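Local coordinates for protein deoxyribodipyrimidine photo-lyase (Oryza sativa Japonica Group, PDB 3UMV) that uses light and a flavin cofactor to split the cyclobutane pyrimidine dimers that ultraviolet radiation forms in DNA, restoring the two bases, at residues P80-A85 and D427-S432; L90-R95 and L288-I293; A371-H374 and W378-S381. One frame throughout, in Å; residues are numbered along the deposited sequence.

Interaction 1: P80-A85 and D427-S432. With FAD (flavin-adenine dinucleotide), chain I.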
loop_
_atom_site.group_PDB
_atom_site.type_symbol
_atom_site.label_atom_id
_atom_site.label_comp_id
_atom_site.label_asym_id
_atom_site.label_seq_id
_atom_site.Cartn_x
_atom_site.Cartn_y
_atom_site.Cartn_z
ATOM N N PRO A 80 1.978 12.615 15.127
ATOM C CA PRO A 80 1.326 12.978 13.864
ATOM C C PRO A 80 0.957 11.791 12.964
ATOM O O PRO A 80 0.591 12.022 11.809
ATOM C CB PRO A 80 2.395 13.823 13.172
ATOM C CG PRO A 80 3.666 13.200 13.624
ATOM C CD PRO A 80 3.431 12.862 15.071
ATOM N N PHE A 81 1.056 10.571 13.486
ATOM C CA PHE A 81 0.587 9.357 12.805
ATOM C C PHE A 81 1.539 8.840 11.729
ATOM O O PHE A 81 2.439 9.544 11.292
ATOM C CB PHE A 81 -0.824 9.571 12.229
ATOM C CG PHE A 81 -1.805 10.109 13.244
ATOM C CD1 PHE A 81 -2.241 9.308 14.284
ATOM C CD2 PHE A 81 -2.279 11.408 13.159
ATOM C CE1 PHE A 81 -3.137 9.790 15.235
ATOM C CE2 PHE A 81 -3.177 11.900 14.105
ATOM C CZ PHE A 81 -3.604 11.088 15.140
ATOM N N LEU A 82 1.339 7.594 11.310
ATOM C CA LEU A 82 2.209 6.992 10.299
ATOM C C LEU A 82 2.228 7.817 9.016
ATOM O O LEU A 82 1.208 7.958 8.329
ATOM C CB LEU A 82 1.765 5.568 9.993
ATOM C CG LEU A 82 2.706 4.834 9.027
ATOM C CD1 LEU A 82 4.119 4.831 9.621
ATOM C CD2 LEU A 82 2.193 3.429 8.767
ATOM N N LEU A 83 3.399 8.348 8.693
ATOM C CA LEU A 83 3.595 9.167 7.496
ATOM C C LEU A 83 2.530 10.257 7.345
ATOM O O LEU A 83 2.065 10.538 6.241
ATOM C CB LEU A 83 3.672 8.282 6.241
ATOM C CG LEU A 83 4.942 7.416 6.168
ATOM C CD1 LEU A 83 4.826 6.312 5.133
ATOM C CD2 LEU A 83 6.196 8.277 5.930
ATOM N N SER A 84 2.160 10.866 8.466
ATOM C CA SER A 84 1.210 11.978 8.474
ATOM C C SER A 84 -0.177 11.630 7.915
ATOM O O SER A 84 -0.802 12.450 7.237
ATOM C CB SER A 84 1.792 13.193 7.741
ATOM O OG SER A 84 3.043 13.564 8.293
ATOM N N ALA A 85 -0.659 10.427 8.216
ATOM C CA ALA A 85 -2.031 10.067 7.896
ATOM C C ALA A 85 -2.980 11.176 8.350
ATOM O O ALA A 85 -2.790 11.779 9.413
ATOM C CB ALA A 85 -2.399 8.749 8.559
ATOM N N ASP A 427 -4.996 5.370 -0.997
ATOM C CA ASP A 427 -4.022 4.301 -1.192
ATOM C C ASP A 427 -2.565 4.781 -1.055
ATOM O O ASP A 427 -1.617 4.055 -1.380
ATOM C CB ASP A 427 -4.279 3.582 -2.544
ATOM C CG ASP A 427 -4.201 4.523 -3.752
ATOM O OD1 ASP A 427 -3.596 5.609 -3.652
ATOM O OD2 ASP A 427 -4.745 4.170 -4.820
ATOM N N GLY A 428 -2.403 5.999 -0.535
ATOM C CA GLY A 428 -1.111 6.660 -0.459
ATOM C C GLY A 428 -0.282 6.235 0.737
ATOM O O GLY A 428 -0.680 5.334 1.476
ATOM N N ARG A 429 0.869 6.879 0.928
ATOM C CA ARG A 429 1.817 6.480 1.974
ATOM C C ARG A 429 2.140 4.997 1.785
ATOM O O ARG A 429 1.995 4.182 2.698
ATOM C CB ARG A 429 1.245 6.771 3.380
ATOM C CG ARG A 429 0.987 8.262 3.676
ATOM C CD ARG A 429 0.017 8.450 4.862
ATOM N NE ARG A 429 -1.125 7.546 4.743
ATOM C CZ ARG A 429 -1.382 6.540 5.581
ATOM N NH1 ARG A 429 -0.609 6.329 6.652
ATOM N NH2 ARG A 429 -2.426 5.750 5.357
ATOM N N ASP A 430 2.606 4.680 0.577
ATOM C CA ASP A 430 2.700 3.317 0.082
ATOM C C ASP A 430 3.920 3.231 -0.820
ATOM O O ASP A 430 4.194 4.153 -1.567
ATOM C CB ASP A 430 1.448 3.010 -0.766
ATOM C CG ASP A 430 1.301 1.524 -1.090
ATOM O OD1 ASP A 430 1.916 1.048 -2.072
ATOM O OD2 ASP A 430 0.570 0.828 -0.353
ATOM N N PRO A 431 4.633 2.104 -0.790
ATOM C CA PRO A 431 5.745 1.943 -1.731
ATOM C C PRO A 431 5.359 2.325 -3.171
ATOM O O PRO A 431 6.134 2.955 -3.891
ATOM C CB PRO A 431 6.064 0.454 -1.620
ATOM C CG PRO A 431 5.682 0.128 -0.190
ATOM C CD PRO A 431 4.433 0.907 0.048
ATOM N N SER A 432 4.163 1.936 -3.589
ATOM C CA SER A 432 3.711 2.243 -4.939
ATOM C C SER A 432 3.441 3.720 -5.183
ATOM O O SER A 432 3.440 4.154 -6.319
ATOM C CB SER A 432 2.468 1.429 -5.307
ATOM O OG SER A 432 2.740 0.033 -5.290
HETATM P PA FAD I . -5.975 -1.205 -11.220
HETATM O O1A FAD I . -5.652 -0.745 -12.609
HETATM O O2A FAD I . -7.262 -1.975 -11.100
HETATM O O5B FAD I . -4.736 -2.061 -10.679
HETATM C C5B FAD I . -4.905 -3.141 -9.786
HETATM C C4B FAD I . -3.748 -3.172 -8.782
HETATM O O4B FAD I . -2.488 -3.284 -9.427
HETATM C C3B FAD I . -3.656 -1.886 -7.986
HETATM O O3B FAD I . -4.543 -1.888 -6.893
HETATM C C2B FAD I . -2.226 -1.924 -7.535
HETATM O O2B FAD I . -2.087 -2.857 -6.480
HETATM C C1B FAD I . -1.532 -2.506 -8.740
HETATM N N9A FAD I . -1.010 -1.442 -9.613
HETATM C C8A FAD I . -1.620 -0.870 -10.697
HETATM N N7A FAD I . -0.772 0.055 -11.205
HETATM C C5A FAD I . 0.359 0.087 -10.447
HETATM C C6A FAD I . 1.550 0.822 -10.493
HETATM N N6A FAD I . 1.821 1.668 -11.486
HETATM N N1A FAD I . 2.530 0.599 -9.551
HETATM C C2A FAD I . 2.341 -0.352 -8.574
HETATM N N3A FAD I . 1.168 -1.071 -8.527
HETATM C C4A FAD I . 0.207 -0.861 -9.454
HETATM N N1 FAD I . -0.553 3.173 -6.160
HETATM C C2 FAD I . -0.884 2.977 -4.851
HETATM O O2 FAD I . -1.283 1.858 -4.525
HETATM N N3 FAD I . -0.745 4.000 -3.930
HETATM C C4 FAD I . -0.285 5.244 -4.324
HETATM O O4 FAD I . -0.168 6.156 -3.500
HETATM C C4X FAD I . 0.059 5.430 -5.657
HETATM N N5 FAD I . 0.509 6.646 -6.116
HETATM C C5X FAD I . 0.866 6.806 -7.441
HETATM C C6 FAD I . 1.354 8.040 -7.891
HETATM C C7 FAD I . 1.711 8.207 -9.232
HETATM C C7M FAD I . 2.247 9.540 -9.687
HETATM C C8 FAD I . 1.566 7.135 -10.117
HETATM C C8M FAD I . 1.928 7.254 -11.568
HETATM C C9 FAD I . 1.070 5.925 -9.663
HETATM C C9A FAD I . 0.725 5.759 -8.334
HETATM N N10 FAD I . 0.229 4.550 -7.891
HETATM C C10 FAD I . -0.086 4.399 -6.563
HETATM C "C1'" FAD I . 0.049 3.363 -8.828
HETATM C "C2'" FAD I . -1.359 3.287 -9.499
HETATM O "O2'" FAD I . -1.802 4.518 -10.082
HETATM C "C3'" FAD I . -2.473 2.788 -8.561
HETATM O "O3'" FAD I . -2.054 1.604 -7.935
HETATM C "C4'" FAD I . -3.794 2.509 -9.282
HETATM O "O4'" FAD I . -4.248 3.687 -9.921
HETATM C "C5'" FAD I . -4.802 2.006 -8.251
HETATM O "O5'" FAD I . -6.134 1.951 -8.702
HETATM P P FAD I . -6.819 0.520 -8.948
HETATM O O1P FAD I . -6.647 -0.374 -7.735
HETATM O O2P FAD I . -8.265 0.721 -9.323
HETATM O O3P FAD I . -5.941 0.086 -10.229
#
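R429 CG lies anti to the carbonyl carbon, beside the backbone N, and a bend at the third torsion (chi3 -45°) then turns the end of the chain against the turn L82-A85. L83 CG is likewise anti to its carbonyl carbon, and the two side chains run antiparallel, side by side, L83 CB lying 3.7 Å from R429 CG. Beyond the bend, R429 NH1 donates to L82 O at 3.0 Å, a bent bond of 144° in which the nitrogen stands 37° out of the carbonyl plane. A85 N reaches L82 O from the opposite face, at 3.1 Å, so the acceptor is gripped by a backbone N-H and a guanidinium N-H at once. The methyl of A85 lies over one face of the guanidinium, offset toward its rim, with A85 CB 3.6 Å from R429 NH1. The contact thus ties the loop between strand 70-75 and helix 87-106 of the photolyase alpha/beta region to the residues leading into helix 431-442, beside the flavin. There D427 O accepts from FAD N3 at 2.7 Å, while S432 N donates to D430 OD1 at 2.9 Å, capping the helix N-terminus through the anti lone pair. R429 N is in turn held by D422, and D427 OD2 meets R396 in a salt bridge and also bonds to S285.

Interaction 2: L90-R95 and L288-I293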
loop_
_atom_site.group_PDB
_atom_site.type_symbol
_atom_site.label_atom_id
_atom_site.label_comp_id
_atom_site.label_asym_id
_atom_site.label_seq_id
_atom_site.Cartn_x
_atom_site.Cartn_y
_atom_site.Cartn_z
ATOM N N LEU A 90 -6.938 7.706 8.341
ATOM C CA LEU A 90 -7.127 7.196 9.693
ATOM C C LEU A 90 -8.529 6.612 9.880
ATOM O O LEU A 90 -8.712 5.565 10.522
ATOM C CB LEU A 90 -6.848 8.306 10.706
ATOM C CG LEU A 90 -5.377 8.718 10.801
ATOM C CD1 LEU A 90 -5.217 9.995 11.624
ATOM C CD2 LEU A 90 -4.564 7.608 11.398
ATOM N N GLY A 91 -9.525 7.272 9.292
ATOM C CA GLY A 91 -10.891 6.822 9.450
ATOM C C GLY A 91 -11.082 5.471 8.784
ATOM O O GLY A 91 -11.717 4.577 9.341
ATOM N N PHE A 92 -10.522 5.329 7.592
ATOM C CA PHE A 92 -10.599 4.079 6.833
ATOM C C PHE A 92 -9.901 2.933 7.580
ATOM O O PHE A 92 -10.429 1.819 7.676
ATOM C CB PHE A 92 -9.973 4.267 5.447
ATOM C CG PHE A 92 -10.428 3.255 4.416
ATOM C CD1 PHE A 92 -11.590 3.463 3.689
ATOM C CD2 PHE A 92 -9.675 2.105 4.160
ATOM C CE1 PHE A 92 -12.014 2.542 2.742
ATOM C CE2 PHE A 92 -10.076 1.192 3.215
ATOM C CZ PHE A 92 -11.250 1.403 2.493
ATOM N N LEU A 93 -8.702 3.197 8.093
ATOM C CA LEU A 93 -7.952 2.171 8.803
ATOM C C LEU A 93 -8.733 1.740 10.040
ATOM O O LEU A 93 -8.931 0.550 10.272
ATOM C CB LEU A 93 -6.566 2.692 9.211
ATOM C CG LEU A 93 -5.665 1.733 10.002
ATOM C CD1 LEU A 93 -4.229 2.159 9.836
ATOM C CD2 LEU A 93 -6.048 1.691 11.476
ATOM N N LEU A 94 -9.175 2.706 10.833
ATOM C CA LEU A 94 -9.816 2.361 12.103
ATOM C C LEU A 94 -11.176 1.693 11.935
ATOM O O LEU A 94 -11.516 0.779 12.693
ATOM C CB LEU A 94 -9.919 3.576 13.034
ATOM C CG LEU A 94 -8.587 4.025 13.638
ATOM C CD1 LEU A 94 -8.758 5.408 14.247
ATOM C CD2 LEU A 94 -8.079 3.024 14.682
ATOM N N ARG A 95 -11.977 2.160 10.980
ATOM C CA ARG A 95 -13.257 1.502 10.742
ATOM C C ARG A 95 -13.028 0.076 10.232
ATOM O O ARG A 95 -13.790 -0.826 10.558
ATOM C CB ARG A 95 -14.127 2.318 9.778
ATOM C CG ARG A 95 -14.395 3.727 10.279
ATOM C CD ARG A 95 -15.489 4.434 9.488
ATOM N NE ARG A 95 -15.553 5.848 9.848
ATOM C CZ ARG A 95 -16.186 6.329 10.917
ATOM N NH1 ARG A 95 -16.836 5.518 11.743
ATOM N NH2 ARG A 95 -16.170 7.632 11.159
ATOM N N LEU A 288 -5.935 -3.090 -0.836
ATOM C CA LEU A 288 -4.605 -3.675 -0.909
ATOM C C LEU A 288 -3.634 -2.872 -0.055
ATOM O O LEU A 288 -2.778 -3.444 0.629
ATOM C CB LEU A 288 -4.123 -3.712 -2.369
ATOM C CG LEU A 288 -4.844 -4.729 -3.263
ATOM C CD1 LEU A 288 -4.378 -4.577 -4.700
ATOM C CD2 LEU A 288 -4.633 -6.147 -2.786
ATOM N N HIS A 289 -3.773 -1.545 -0.068
ATOM C CA HIS A 289 -2.886 -0.736 0.750
ATOM C C HIS A 289 -2.932 -1.076 2.245
ATOM O O HIS A 289 -1.892 -1.180 2.905
ATOM C CB HIS A 289 -3.153 0.757 0.601
ATOM C CG HIS A 289 -2.336 1.564 1.545
ATOM N ND1 HIS A 289 -2.832 2.050 2.737
ATOM C CD2 HIS A 289 -1.019 1.867 1.533
ATOM C CE1 HIS A 289 -1.861 2.659 3.396
ATOM N NE2 HIS A 289 -0.752 2.564 2.683
ATOM N N PHE A 290 -4.141 -1.227 2.771
ATOM C CA PHE A 290 -4.330 -1.499 4.183
ATOM C C PHE A 290 -4.286 -3.002 4.452
ATOM O O PHE A 290 -4.404 -3.436 5.589
ATOM C CB PHE A 290 -5.653 -0.898 4.660
ATOM C CG PHE A 290 -5.646 0.601 4.714
ATOM C CD1 PHE A 290 -4.969 1.260 5.726
ATOM C CD2 PHE A 290 -6.305 1.352 3.748
ATOM C CE1 PHE A 290 -4.954 2.647 5.782
ATOM C CE2 PHE A 290 -6.297 2.739 3.798
ATOM C CZ PHE A 290 -5.627 3.390 4.822
ATOM N N GLY A 291 -4.096 -3.792 3.403
ATOM C CA GLY A 291 -4.085 -5.238 3.554
ATOM C C GLY A 291 -5.424 -5.830 3.962
ATOM O O GLY A 291 -5.462 -6.923 4.551
ATOM N N HIS A 292 -6.525 -5.151 3.637
ATOM C CA HIS A 292 -7.862 -5.711 3.886
ATOM C C HIS A 292 -8.107 -6.934 3.015
ATOM O O HIS A 292 -8.948 -7.793 3.329
ATOM C CB HIS A 292 -8.965 -4.701 3.577
ATOM C CG HIS A 292 -8.966 -3.500 4.463
ATOM N ND1 HIS A 292 -8.370 -3.476 5.707
ATOM C CD2 HIS A 292 -9.522 -2.279 4.287
ATOM C CE1 HIS A 292 -8.527 -2.280 6.239
ATOM N NE2 HIS A 292 -9.243 -1.542 5.409
ATOM N N ILE A 293 -7.379 -7.003 1.910
ATOM C CA ILE A 293 -7.456 -8.157 1.036
ATOM C C ILE A 293 -6.055 -8.496 0.592
ATOM O O ILE A 293 -5.222 -7.612 0.365
ATOM C CB ILE A 293 -8.379 -7.926 -0.190
ATOM C CG1 ILE A 293 -8.720 -9.261 -0.853
ATOM C CG2 ILE A 293 -7.735 -6.963 -1.175
ATOM C CD1 ILE A 293 -9.846 -9.153 -1.869
#
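F290 and H292, two residues apart at a helix end, both reach F92 on the neighbouring helix, and the segment that carries them illustrates how a chain reversal can present two rings to one partner. It begins at L288, which lines the flavin pocket. H289 follows, placing its ND1 over the centre of the F290 ring, 3.5 Å above the ring plane. F290 is directed toward helix 87-106. Its ring meets F92 at an oblique tilt of 34°, with F92 CD2 3.5 Å from F290 CE2; on the CE1 flank, L93 CB is 3.8 Å from F290 CE1. G291 leaves the helical conformation with positive phi and closes a Schellman motif, which brings H292 round beside F290. The imidazole presents its edge to F92, H292 NE2 standing 3.6 Å from F92 CE2. Although these two planes are nearly parallel, at 27°, the rings are displaced so far that little of one lies over the other. With CG anti to the backbone N (chi1 -159°), F92 extends toward the helix end, where CD2 meets F290 and CE2 meets H292. I293 packs on Y287 and L253. Around this aromatic cluster, helix 222-231 packs on L90 and L94, helix 246-254 touches H292 through A249, and Q48, in the loop after strand 40-44, bonds to the backbone of F290 and, weakly, to H292 ND1.

Interaction 3: A371-H374 and W378-S381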
loop_
_atom_site.group_PDB
_atom_site.type_symbol
_atom_site.label_atom_id
_atom_site.label_comp_id
_atom_site.label_asym_id
_atom_site.label_seq_id
_atom_site.Cartn_x
_atom_site.Cartn_y
_atom_site.Cartn_z
ATOM N N ALA A 371 -5.451 23.424 -7.131
ATOM C CA ALA A 371 -5.813 23.251 -8.535
ATOM C C ALA A 371 -6.027 24.581 -9.262
ATOM O O ALA A 371 -7.041 24.779 -9.939
ATOM C CB ALA A 371 -7.048 22.338 -8.672
ATOM N N LYS A 372 -5.049 25.473 -9.121
ATOM C CA LYS A 372 -5.114 26.804 -9.717
ATOM C C LYS A 372 -4.143 27.021 -10.884
ATOM O O LYS A 372 -3.534 28.084 -10.999
ATOM C CB LYS A 372 -4.886 27.877 -8.644
ATOM C CG LYS A 372 -5.810 27.774 -7.426
ATOM C CD LYS A 372 -7.264 28.034 -7.773
ATOM C CE LYS A 372 -8.123 28.074 -6.508
ATOM N NZ LYS A 372 -9.573 28.286 -6.792
ATOM N N THR A 373 -4.014 26.030 -11.760
ATOM C CA THR A 373 -3.160 26.184 -12.925
ATOM C C THR A 373 -3.942 26.573 -14.184
ATOM O O THR A 373 -5.178 26.539 -14.203
ATOM C CB THR A 373 -2.377 24.904 -13.219
ATOM O OG1 THR A 373 -3.232 23.940 -13.859
ATOM C CG2 THR A 373 -1.790 24.321 -11.929
ATOM N N HIS A 374 -3.196 26.916 -15.229
ATOM C CA HIS A 374 -3.754 27.221 -16.542
ATOM C C HIS A 374 -4.306 25.975 -17.239
ATOM O O HIS A 374 -4.975 26.082 -18.262
ATOM C CB HIS A 374 -2.669 27.816 -17.436
ATOM C CG HIS A 374 -1.604 26.833 -17.810
ATOM N ND1 HIS A 374 -0.588 26.480 -16.950
ATOM C CD2 HIS A 374 -1.418 26.101 -18.936
ATOM C CE1 HIS A 374 0.194 25.590 -17.536
ATOM N NE2 HIS A 374 -0.284 25.346 -18.743
ATOM N N TRP A 378 -5.159 19.141 -15.853
ATOM C CA TRP A 378 -4.381 18.932 -14.639
ATOM C C TRP A 378 -5.214 19.279 -13.414
ATOM O O TRP A 378 -5.272 18.518 -12.451
ATOM C CB TRP A 378 -3.087 19.747 -14.655
ATOM C CG TRP A 378 -2.193 19.302 -13.537
ATOM C CD1 TRP A 378 -1.233 18.326 -13.606
ATOM C CD2 TRP A 378 -2.234 19.735 -12.166
ATOM N NE1 TRP A 378 -0.656 18.149 -12.376
ATOM C CE2 TRP A 378 -1.239 19.004 -11.471
ATOM C CE3 TRP A 378 -2.994 20.687 -11.462
ATOM C CZ2 TRP A 378 -1.002 19.169 -10.102
ATOM C CZ3 TRP A 378 -2.744 20.867 -10.106
ATOM C CH2 TRP A 378 -1.749 20.111 -9.442
ATOM N N ASN A 379 -5.882 20.429 -13.462
ATOM C CA ASN A 379 -6.748 20.810 -12.364
ATOM C C ASN A 379 -7.760 19.725 -12.027
ATOM O O ASN A 379 -8.010 19.465 -10.851
ATOM C CB ASN A 379 -7.498 22.113 -12.682
ATOM C CG ASN A 379 -6.595 23.327 -12.749
ATOM O OD1 ASN A 379 -6.997 24.366 -13.282
ATOM N ND2 ASN A 379 -5.383 23.220 -12.219
ATOM N N ALA A 380 -8.347 19.106 -13.055
ATOM C CA ALA A 380 -9.331 18.041 -12.863
ATOM C C ALA A 380 -8.716 16.844 -12.143
ATOM O O ALA A 380 -9.325 16.280 -11.247
ATOM C CB ALA A 380 -9.958 17.609 -14.232
ATOM N N SER A 381 -7.505 16.469 -12.536
ATOM C CA SER A 381 -6.841 15.331 -11.912
ATOM C C SER A 381 -6.551 15.624 -10.443
ATOM O O SER A 381 -6.768 14.778 -9.580
ATOM C CB SER A 381 -5.574 14.930 -12.673
ATOM O OG SER A 381 -4.534 15.884 -12.555
#
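A371 and T373 pack against W378 and N379 where a Schellman motif ends helix 365-369 and the chain turns into helix 376-388. A371, with positive phi, is the C-prime residue of that motif, and the reversal sets A371 CB 3.7 Å from N379 O, against the helix backbone. A371 CA lies at the indole edge, 4.2 Å from W378 CZ3. Two residues on, T373 CG2 comes within 3.9 Å of W378 CE3, the two side chains roughly perpendicular. The side-chain amide of N379 reaches into the bend between A371 and T373, close to backbone atoms of both. In the second shell, D375 holds the loop to the helix: its N donates to T373 OG1, which the first torsion (chi1 78°) has put between the backbone N and the carbonyl carbon, and its OD2 accepts from W378 N. Farther out, W378 NE1 bonds to W399 O, and the indole meets W399 nearly parallel and W406 edge-to-face; these three tryptophans are predicted to relay an electron as radicals. One turn along the helix, S381 OG donates to W378 O at 2.7 Å, in the carbonyl plane and on a lone pair.

How the interactions relate
Interactions 1 and 2 form one continuous patch, their centres about 12 Å apart, with interaction 2 nested in the chain loop that interaction 1 closes. A probable hydrogen bond of 3.2 Å from H289 NE2 to R429 O joins them, and F81 CD2 packs on L90 CD1 at 3.6 Å. Together they fasten the alpha/beta region to the helical part that holds the flavin. Interaction 3 lies apart, about 24 Å from interaction 1 and 29 Å from interaction 2, centre to centre. Its link to the cofactor is W378, whose side chain comes within about 9 Å of the flavin, consistent with the predicted electron-transfer role.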